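Local coordinates for probable ribosomal RNA small subunit methyltransferase (PDB 3DMH), which transfers a methyl group from S-adenosylmethionine to the N2 atom of a guanosine in 16S ribosomal RNA, at residues Leu109-Gly114 and Glu146-Glu151; Tyr117-Leu122 and Arg153-Tyr158. One frame throughout, in Å; residues are numbered along the deposited sequence.

Interaction 1 (Leu109-Gly114 and Glu146-Glu151); sequences LPAGRG and ERYFKE. With SO4 (sulfate ion), chain C.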
ATOM      1  N   LEU A 109       5.434 -10.260  -9.427  1.00 19.17           N
ATOM      2  CA  LEU A 109       4.355 -10.793  -8.594  1.00 19.01           C
ATOM      3  C   LEU A 109       4.230 -10.057  -7.268  1.00 19.46           C
ATOM      4  O   LEU A 109       5.193 -10.013  -6.494  1.00 19.28           O
ATOM      5  CB  LEU A 109       4.597 -12.268  -8.313  1.00 19.45           C
ATOM      6  CG  LEU A 109       4.293 -13.119  -9.538  1.00 18.87           C
ATOM      7  CD1 LEU A 109       5.038 -14.470  -9.451  1.00 20.25           C
ATOM      8  CD2 LEU A 109       2.808 -13.332  -9.655  1.00 20.64           C
ATOM      9  N   PRO A 110       3.046  -9.464  -7.012  1.00 19.27           N
ATOM     10  CA  PRO A 110       2.821  -8.750  -5.749  1.00 19.45           C
ATOM     11  C   PRO A 110       2.474  -9.734  -4.622  1.00 19.94           C
ATOM     12  O   PRO A 110       1.403  -9.639  -4.010  1.00 19.94           O
ATOM     13  CB  PRO A 110       1.639  -7.824  -6.084  1.00 19.45           C
ATOM     14  CG  PRO A 110       0.847  -8.599  -7.113  1.00 19.12           C
ATOM     15  CD  PRO A 110       1.873  -9.386  -7.917  1.00 20.35           C
ATOM     16  N   ALA A 111       3.391 -10.663  -4.354  1.00 20.36           N
ATOM     17  CA  ALA A 111       3.101 -11.805  -3.475  1.00 20.48           C
ATOM     18  C   ALA A 111       2.749 -11.368  -2.058  1.00 20.78           C
ATOM     19  O   ALA A 111       1.955 -12.033  -1.374  1.00 21.76           O
ATOM     20  CB  ALA A 111       4.282 -12.762  -3.463  1.00 21.43           C
ATOM     21  N   GLY A 112       3.349 -10.264  -1.621  1.00 20.94           N
ATOM     22  CA  GLY A 112       3.124  -9.769  -0.259  1.00 21.30           C
ATOM     23  C   GLY A 112       1.700  -9.310  -0.004  1.00 22.39           C
ATOM     24  O   GLY A 112       1.268  -9.250   1.154  1.00 23.27           O
ATOM     25  N   ARG A 113       0.967  -9.017  -1.074  1.00 21.25           N
ATOM     26  CA  ARG A 113      -0.440  -8.654  -0.978  1.00 22.20           C
ATOM     27  C   ARG A 113      -1.415  -9.852  -1.020  1.00 22.30           C
ATOM     28  O   ARG A 113      -2.630  -9.672  -0.913  1.00 22.84           O
ATOM     29  CB  ARG A 113      -0.776  -7.588  -2.026  1.00 21.77           C
ATOM     30  CG  ARG A 113      -0.327  -6.186  -1.570  1.00 22.88           C
ATOM     31  CD  ARG A 113      -0.379  -5.205  -2.705  1.00 22.91           C
ATOM     32  NE  ARG A 113       0.861  -5.207  -3.480  1.00 24.92           N
ATOM     33  CZ  ARG A 113       1.150  -4.347  -4.461  1.00 25.48           C
ATOM     34  NH1 ARG A 113       0.304  -3.390  -4.810  1.00 26.52           N
ATOM     35  NH2 ARG A 113       2.310  -4.433  -5.078  1.00 25.42           N
ATOM     36  N   GLY A 114      -0.886 -11.070  -1.149  1.00 22.65           N
ATOM     37  CA  GLY A 114      -1.704 -12.289  -1.025  1.00 22.45           C
ATOM     38  C   GLY A 114      -2.289 -12.869  -2.300  1.00 22.82           C
ATOM     39  O   GLY A 114      -2.261 -12.243  -3.358  1.00 22.23           O
ATOM     40  N   GLU A 146       6.204 -20.668  -8.104  1.00 23.17           N
ATOM     41  CA  GLU A 146       5.835 -21.859  -8.863  1.00 23.46           C
ATOM     42  C   GLU A 146       4.321 -21.978  -9.004  1.00 23.15           C
ATOM     43  O   GLU A 146       3.827 -22.268 -10.092  1.00 22.90           O
ATOM     44  CB  GLU A 146       6.483 -23.131  -8.308  1.00 24.36           C
ATOM     45  CG  GLU A 146       8.002 -23.209  -8.567  1.00 27.07           C
ATOM     46  CD  GLU A 146       8.416 -23.075 -10.052  1.00 30.85           C
ATOM     47  OE1 GLU A 146       7.613 -23.387 -10.969  1.00 33.52           O
ATOM     48  OE2 GLU A 146       9.573 -22.662 -10.299  1.00 31.63           O
ATOM     49  N   ARG A 147       3.595 -21.700  -7.918  1.00 23.12           N
ATOM     50  CA  ARG A 147       2.131 -21.717  -7.935  1.00 23.40           C
ATOM     51  C   ARG A 147       1.554 -20.675  -8.900  1.00 22.31           C
ATOM     52  O   ARG A 147       0.653 -20.985  -9.692  1.00 22.15           O
ATOM     53  CB  ARG A 147       1.564 -21.583  -6.505  1.00 23.49           C
ATOM     54  CG  ARG A 147       0.132 -21.027  -6.379  1.00 26.12           C
ATOM     55  CD  ARG A 147      -0.416 -21.144  -4.939  1.00 24.98           C
ATOM     56  NE  ARG A 147      -0.370 -19.916  -4.148  1.00 30.63           N
ATOM     57  CZ  ARG A 147       0.618 -19.599  -3.317  1.00 29.52           C
ATOM     58  NH1 ARG A 147       1.664 -20.407  -3.188  1.00 32.14           N
ATOM     59  NH2 ARG A 147       0.565 -18.482  -2.623  1.00 29.55           N
ATOM     60  N   TYR A 148       2.097 -19.455  -8.854  1.00 21.66           N
ATOM     61  CA  TYR A 148       1.576 -18.379  -9.684  1.00 20.58           C
ATOM     62  C   TYR A 148       1.944 -18.559 -11.153  1.00 20.09           C
ATOM     63  O   TYR A 148       1.133 -18.263 -12.034  1.00 20.60           O
ATOM     64  CB  TYR A 148       2.030 -17.022  -9.147  1.00 19.94           C
ATOM     65  CG  TYR A 148       1.486 -16.704  -7.763  1.00 20.39           C
ATOM     66  CD1 TYR A 148       0.125 -16.854  -7.469  1.00 21.12           C
ATOM     67  CD2 TYR A 148       2.331 -16.216  -6.759  1.00 20.80           C
ATOM     68  CE1 TYR A 148      -0.381 -16.529  -6.188  1.00 20.15           C
ATOM     69  CE2 TYR A 148       1.839 -15.893  -5.484  1.00 21.40           C
ATOM     70  CZ  TYR A 148       0.480 -16.050  -5.211  1.00 21.27           C
ATOM     71  OH  TYR A 148      -0.014 -15.725  -3.952  1.00 21.70           O
ATOM     72  N   PHE A 149       3.151 -19.065 -11.402  1.00 20.26           N
ATOM     73  CA  PHE A 149       3.611 -19.380 -12.760  1.00 20.97           C
ATOM     74  C   PHE A 149       2.766 -20.496 -13.378  1.00 20.92           C
ATOM     75  O   PHE A 149       2.423 -20.438 -14.559  1.00 21.63           O
ATOM     76  CB  PHE A 149       5.095 -19.765 -12.732  1.00 21.03           C
ATOM     77  CG  PHE A 149       5.681 -20.109 -14.083  1.00 20.93           C
ATOM     78  CD1 PHE A 149       5.258 -19.464 -15.247  1.00 21.64           C
ATOM     79  CD2 PHE A 149       6.686 -21.067 -14.174  1.00 22.46           C
ATOM     80  CE1 PHE A 149       5.809 -19.785 -16.490  1.00 22.06           C
ATOM     81  CE2 PHE A 149       7.259 -21.392 -15.411  1.00 22.45           C
ATOM     82  CZ  PHE A 149       6.817 -20.751 -16.573  1.00 22.18           C
ATOM     83  N   LYS A 150       2.422 -21.504 -12.578  1.00 21.29           N
ATOM     84  CA  LYS A 150       1.524 -22.575 -13.030  1.00 21.55           C
ATOM     85  C   LYS A 150       0.151 -22.013 -13.426  1.00 21.29           C
ATOM     86  O   LYS A 150      -0.416 -22.406 -14.454  1.00 22.18           O
ATOM     87  CB  LYS A 150       1.386 -23.644 -11.943  1.00 21.72           C
ATOM     88  CG  LYS A 150       0.562 -24.859 -12.359  1.00 23.21           C
ATOM     89  CD  LYS A 150       0.697 -25.990 -11.358  1.00 26.33           C
ATOM     90  CE  LYS A 150      -0.098 -27.199 -11.812  1.00 27.77           C
ATOM     91  NZ  LYS A 150       0.340 -28.445 -11.130  1.00 28.74           N
ATOM     92  N   GLU A 151      -0.361 -21.082 -12.616  1.00 21.34           N
ATOM     93  CA  GLU A 151      -1.634 -20.425 -12.904  1.00 21.70           C
ATOM     94  C   GLU A 151      -1.543 -19.541 -14.159  1.00 21.39           C
ATOM     95  O   GLU A 151      -2.457 -19.549 -14.996  1.00 21.08           O
ATOM     96  CB  GLU A 151      -2.140 -19.652 -11.672  1.00 22.22           C
ATOM     97  CG  GLU A 151      -3.471 -18.878 -11.849  1.00 24.47           C
ATOM     98  CD  GLU A 151      -4.675 -19.754 -12.227  1.00 27.08           C
ATOM     99  OE1 GLU A 151      -4.627 -20.996 -12.069  1.00 30.03           O
ATOM    100  OE2 GLU A 151      -5.686 -19.186 -12.694  1.00 28.51           O
TER
HETATM  101  S   SO4 C 383       4.403  -6.778  -2.874  1.00 31.63           S
HETATM  102  O1  SO4 C 383       4.572  -6.149  -4.196  1.00 30.82           O
HETATM  103  O2  SO4 C 383       3.001  -6.835  -2.483  1.00 32.58           O
HETATM  104  O3  SO4 C 383       4.908  -8.164  -2.936  1.00 30.80           O
HETATM  105  O4  SO4 C 383       5.181  -6.008  -1.907  1.00 33.05           O
HETATM  106  O   HOH W   1       1.503 -14.726  -1.989  1.00 27.97           O

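Interaction 2 (Tyr117-Leu122 and Arg153-Tyr158); sequences YVQASL and RALLGY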
ATOM      1  N   TYR A 117      -5.050 -10.938  -4.529  1.00 20.42           N
ATOM      2  CA  TYR A 117      -4.490  -9.797  -5.248  1.00 19.70           C
ATOM      3  C   TYR A 117      -3.628 -10.243  -6.424  1.00 19.58           C
ATOM      4  O   TYR A 117      -3.701  -9.668  -7.524  1.00 18.94           O
ATOM      5  CB  TYR A 117      -3.675  -8.920  -4.303  1.00 19.83           C
ATOM      6  CG  TYR A 117      -3.355  -7.580  -4.906  1.00 19.60           C
ATOM      7  CD1 TYR A 117      -4.242  -6.516  -4.778  1.00 20.61           C
ATOM      8  CD2 TYR A 117      -2.179  -7.380  -5.631  1.00 21.52           C
ATOM      9  CE1 TYR A 117      -3.988  -5.289  -5.336  1.00 19.59           C
ATOM     10  CE2 TYR A 117      -1.905  -6.144  -6.201  1.00 19.83           C
ATOM     11  CZ  TYR A 117      -2.809  -5.093  -6.033  1.00 18.76           C
ATOM     12  OH  TYR A 117      -2.560  -3.870  -6.605  1.00 20.43           O
ATOM     13  N   VAL A 118      -2.831 -11.281  -6.200  1.00 19.15           N
ATOM     14  CA  VAL A 118      -1.989 -11.831  -7.260  1.00 19.58           C
ATOM     15  C   VAL A 118      -2.889 -12.386  -8.364  1.00 19.15           C
ATOM     16  O   VAL A 118      -2.642 -12.152  -9.549  1.00 19.47           O
ATOM     17  CB  VAL A 118      -0.994 -12.918  -6.753  1.00 18.87           C
ATOM     18  CG1 VAL A 118      -0.237 -13.555  -7.925  1.00 18.99           C
ATOM     19  CG2 VAL A 118      -0.009 -12.346  -5.731  1.00 20.40           C
ATOM     20  N   GLN A 119      -3.943 -13.122  -7.986  1.00 19.66           N
ATOM     21  CA  GLN A 119      -4.801 -13.738  -8.998  1.00 19.43           C
ATOM     22  C   GLN A 119      -5.482 -12.696  -9.876  1.00 19.20           C
ATOM     23  O   GLN A 119      -5.560 -12.856 -11.102  1.00 19.45           O
ATOM     24  CB  GLN A 119      -5.862 -14.637  -8.343  1.00 20.03           C
ATOM     25  CG  GLN A 119      -6.731 -15.386  -9.356  1.00 21.56           C
ATOM     26  CD  GLN A 119      -5.962 -16.450 -10.118  1.00 23.94           C
ATOM     27  OE1 GLN A 119      -4.919 -16.924  -9.658  1.00 26.02           O
ATOM     28  NE2 GLN A 119      -6.470 -16.830 -11.290  1.00 25.40           N
ATOM     29  N   ALA A 120      -5.963 -11.631  -9.238  1.00 18.69           N
ATOM     30  CA  ALA A 120      -6.602 -10.530  -9.948  1.00 19.21           C
ATOM     31  C   ALA A 120      -5.602  -9.892 -10.906  1.00 18.63           C
ATOM     32  O   ALA A 120      -5.958  -9.514 -12.025  1.00 19.45           O
ATOM     33  CB  ALA A 120      -7.114  -9.487  -8.958  1.00 18.42           C
ATOM     34  N   SER A 121      -4.354  -9.782 -10.456  1.00 19.44           N
ATOM     35  CA  SER A 121      -3.267  -9.238 -11.290  1.00 19.44           C
ATOM     36  C   SER A 121      -2.942 -10.127 -12.488  1.00 19.55           C
ATOM     37  O   SER A 121      -2.717  -9.627 -13.600  1.00 18.76           O
ATOM     38  CB  SER A 121      -2.004  -8.992 -10.461  1.00 20.11           C
ATOM     39  OG  SER A 121      -2.241  -7.956  -9.504  1.00 20.34           O
ATOM     40  N   LEU A 122      -2.935 -11.442 -12.255  1.00 19.71           N
ATOM     41  CA  LEU A 122      -2.705 -12.414 -13.332  1.00 19.51           C
ATOM     42  C   LEU A 122      -3.802 -12.340 -14.385  1.00 19.97           C
ATOM     43  O   LEU A 122      -3.516 -12.326 -15.583  1.00 19.49           O
ATOM     44  CB  LEU A 122      -2.606 -13.835 -12.767  1.00 20.43           C
ATOM     45  CG  LEU A 122      -1.324 -14.139 -11.975  1.00 19.83           C
ATOM     46  CD1 LEU A 122      -1.402 -15.516 -11.312  1.00 22.52           C
ATOM     47  CD2 LEU A 122      -0.086 -14.025 -12.865  1.00 21.61           C
ATOM     48  N   ARG A 153       0.457 -19.986 -16.680  1.00 21.73           N
ATOM     49  CA  ARG A 153       0.527 -20.899 -17.820  1.00 23.12           C
ATOM     50  C   ARG A 153      -0.854 -21.433 -18.183  1.00 22.42           C
ATOM     51  O   ARG A 153      -1.181 -21.553 -19.363  1.00 22.82           O
ATOM     52  CB  ARG A 153       1.498 -22.058 -17.555  1.00 22.79           C
ATOM     53  CG  ARG A 153       2.958 -21.704 -17.773  1.00 24.20           C
ATOM     54  CD  ARG A 153       3.881 -22.868 -17.448  1.00 25.93           C
ATOM     55  NE  ARG A 153       3.748 -23.302 -16.058  1.00 32.44           N
ATOM     56  CZ  ARG A 153       4.319 -24.393 -15.555  1.00 33.86           C
ATOM     57  NH1 ARG A 153       5.084 -25.163 -16.322  1.00 34.97           N
ATOM     58  NH2 ARG A 153       4.128 -24.715 -14.283  1.00 33.86           N
ATOM     59  N   ALA A 154      -1.664 -21.732 -17.165  1.00 22.70           N
ATOM     60  CA  ALA A 154      -3.042 -22.180 -17.371  1.00 22.00           C
ATOM     61  C   ALA A 154      -3.900 -21.074 -17.982  1.00 22.09           C
ATOM     62  O   ALA A 154      -4.750 -21.324 -18.831  1.00 22.09           O
ATOM     63  CB  ALA A 154      -3.647 -22.665 -16.065  1.00 22.69           C
ATOM     64  N   LEU A 155      -3.654 -19.836 -17.555  1.00 20.84           N
ATOM     65  CA  LEU A 155      -4.423 -18.698 -18.057  1.00 21.25           C
ATOM     66  C   LEU A 155      -4.101 -18.333 -19.507  1.00 20.92           C
ATOM     67  O   LEU A 155      -4.996 -17.898 -20.240  1.00 20.96           O
ATOM     68  CB  LEU A 155      -4.214 -17.468 -17.161  1.00 21.21           C
ATOM     69  CG  LEU A 155      -4.896 -17.455 -15.790  1.00 21.64           C
ATOM     70  CD1 LEU A 155      -4.332 -16.317 -14.947  1.00 21.51           C
ATOM     71  CD2 LEU A 155      -6.408 -17.330 -15.924  1.00 21.76           C
ATOM     72  N   LEU A 156      -2.828 -18.486 -19.899  1.00 20.93           N
ATOM     73  CA  LEU A 156      -2.294 -17.943 -21.165  1.00 20.69           C
ATOM     74  C   LEU A 156      -1.925 -18.973 -22.241  1.00 21.11           C
ATOM     75  O   LEU A 156      -2.390 -18.862 -23.387  1.00 20.58           O
ATOM     76  CB  LEU A 156      -1.047 -17.088 -20.895  1.00 20.90           C
ATOM     77  CG  LEU A 156      -1.298 -15.800 -20.123  1.00 20.63           C
ATOM     78  CD1 LEU A 156      -0.017 -15.374 -19.407  1.00 22.82           C
ATOM     79  CD2 LEU A 156      -1.795 -14.717 -21.055  1.00 22.97           C
ATOM     80  N   GLY A 157      -1.049 -19.921 -21.876  1.00 21.27           N
ATOM     81  CA  GLY A 157      -0.403 -20.861 -22.829  1.00 22.00           C
ATOM     82  C   GLY A 157       1.050 -21.192 -22.475  1.00 22.13           C
ATOM     83  O   GLY A 157       1.387 -21.327 -21.287  1.00 23.25           O
ATOM     84  N   TYR A 158       1.916 -21.303 -23.489  1.00 22.09           N
ATOM     85  CA  TYR A 158       3.334 -21.655 -23.285  1.00 22.04           C
ATOM     86  C   TYR A 158       4.004 -20.637 -22.381  1.00 22.18           C
ATOM     87  O   TYR A 158       3.945 -19.430 -22.629  1.00 22.92           O
ATOM     88  CB  TYR A 158       4.086 -21.750 -24.616  1.00 21.54           C
ATOM     89  CG  TYR A 158       5.610 -21.941 -24.569  1.00 21.59           C
ATOM     90  CD1 TYR A 158       6.186 -23.217 -24.464  1.00 20.70           C
ATOM     91  CD2 TYR A 158       6.470 -20.841 -24.686  1.00 22.19           C
ATOM     92  CE1 TYR A 158       7.590 -23.399 -24.461  1.00 20.12           C
ATOM     93  CE2 TYR A 158       7.863 -21.003 -24.685  1.00 21.94           C
ATOM     94  CZ  TYR A 158       8.421 -22.278 -24.571  1.00 20.82           C
ATOM     95  OH  TYR A 158       9.802 -22.415 -24.576  1.00 19.20           O
TER

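Interaction 1 (Leu109-Gly114 and Glu146-Glu151)
The loop after strand 102-108 meets helix 145-156 where the two methyl groups of Leu109 reach Tyr148. Leu109 CD2 lies 3.8 Å from Tyr148 CB, and Leu109 CD1 lies 4.0 Å from Tyr148 CB, so the leucine fork sits at the root of the aromatic side chain. Further along the ring the contact turns polar. A water accepts or donates at Tyr148 OH over 2.7 Å, lies in the ring plane at its edge, and donates to Ala111 O at 2.8 Å. The hydroxyl also receives a weak bond from Arg147 NH2 one residue earlier. Strand order 3-2-1-4-5-7-6 marks this half of the chain as a Rossmann-like methyltransferase fold, repeated in the half that binds cofactor and guanosine; 109-114 follows the fourth strand, as the segment with Asn305 and Phe308 does there. Pro110 centres an inverse gamma turn, a 3-10 turn follows, and Gly114 is the N-cap of helix 115-128. On this loop a sulfate, probably from the crystallisation liquor, accepts a hydrogen bond at O3 from Gly112 N, 2.9 Å away. With its chain bent at chi3 (-87°), Arg113 presents a guanidinium edge: NE reaches sulfate O2 at 2.9 Å (N-H...O 163°), while NH2 reaches sulfate O1, in the guanidinium plane, at 3.0 Å (166°). NH2 also bonds Asn53 OD1. A leucine in place of Arg113 would probably leave the sulfate without this two-pronged grip and Asn53 OD1 without this donor.

Interaction 2 (Tyr117-Leu122 and Arg153-Tyr158)
Leu155 points its CB from helix 145-156 toward helix 115-128, and its side chain can be followed outward to Leu122. With CG beside the backbone N and anti to the carbonyl carbon (chi1 -74°), CB and CG only carry the fork across. CD1 does the touching: it lies 3.7 Å from Leu122 CB and 4.1 Å from Leu122 C, which places it against the start of the leucine side chain and the adjoining backbone. The same methyl approaches Gln119 NE2 at 4.3 Å, one turn earlier on helix 115-128, whereas CD2 stays beyond contact distance of 117-122. That amide nitrogen has its polar partner elsewhere, in Glu151 OE2, so toward Leu155 it offers mere packing. The two helices flank the same face of the N-terminal Rossmann-like sheet; helix 115-128 is the connection of the beta-alpha-beta crossover between strands 102-108 and 133-140, and Leu122 and Leu156 both rest on the latter strand, at Leu137 and Leu135. Within helix 115-128, Ser121 OG donates to Tyr117 O at 3.0 Å, tilted 32° from the carbonyl plane, while Ser121 N reaches that oxygen from the opposite face. Helix 145-156 stops just past Leu155: Gly157 N still bonds Arg153 O at 3.0 Å, but Gly157 has positive phi (144°), with backbone angles at which a side chain would collide with the carbonyl oxygen of Leu156, which by itself calls for glycine.

How the interactions relate
Both interactions use helix 145-156 and lie on the same side of the chain's centre, their own centres about 9 Å apart. Interaction 1 sets its first half against the loop leading into helix 115-128; interaction 2 sets its last turn, through Leu155, against that helix. Each is partly buried, with one buried residue apiece at the contact, Tyr148 and Leu122. Interaction 1 buries more surface (172 against 104 Å²) and adds a bridging water and, nearby, an anion; interaction 2 is almost wholly apolar. Val118 joins them, its CG1 lying 3.4 Å from Tyr148 CD1, and a probable hydrogen bond links Glu151 OE2 to Gln119 NE2 at 2.9 Å.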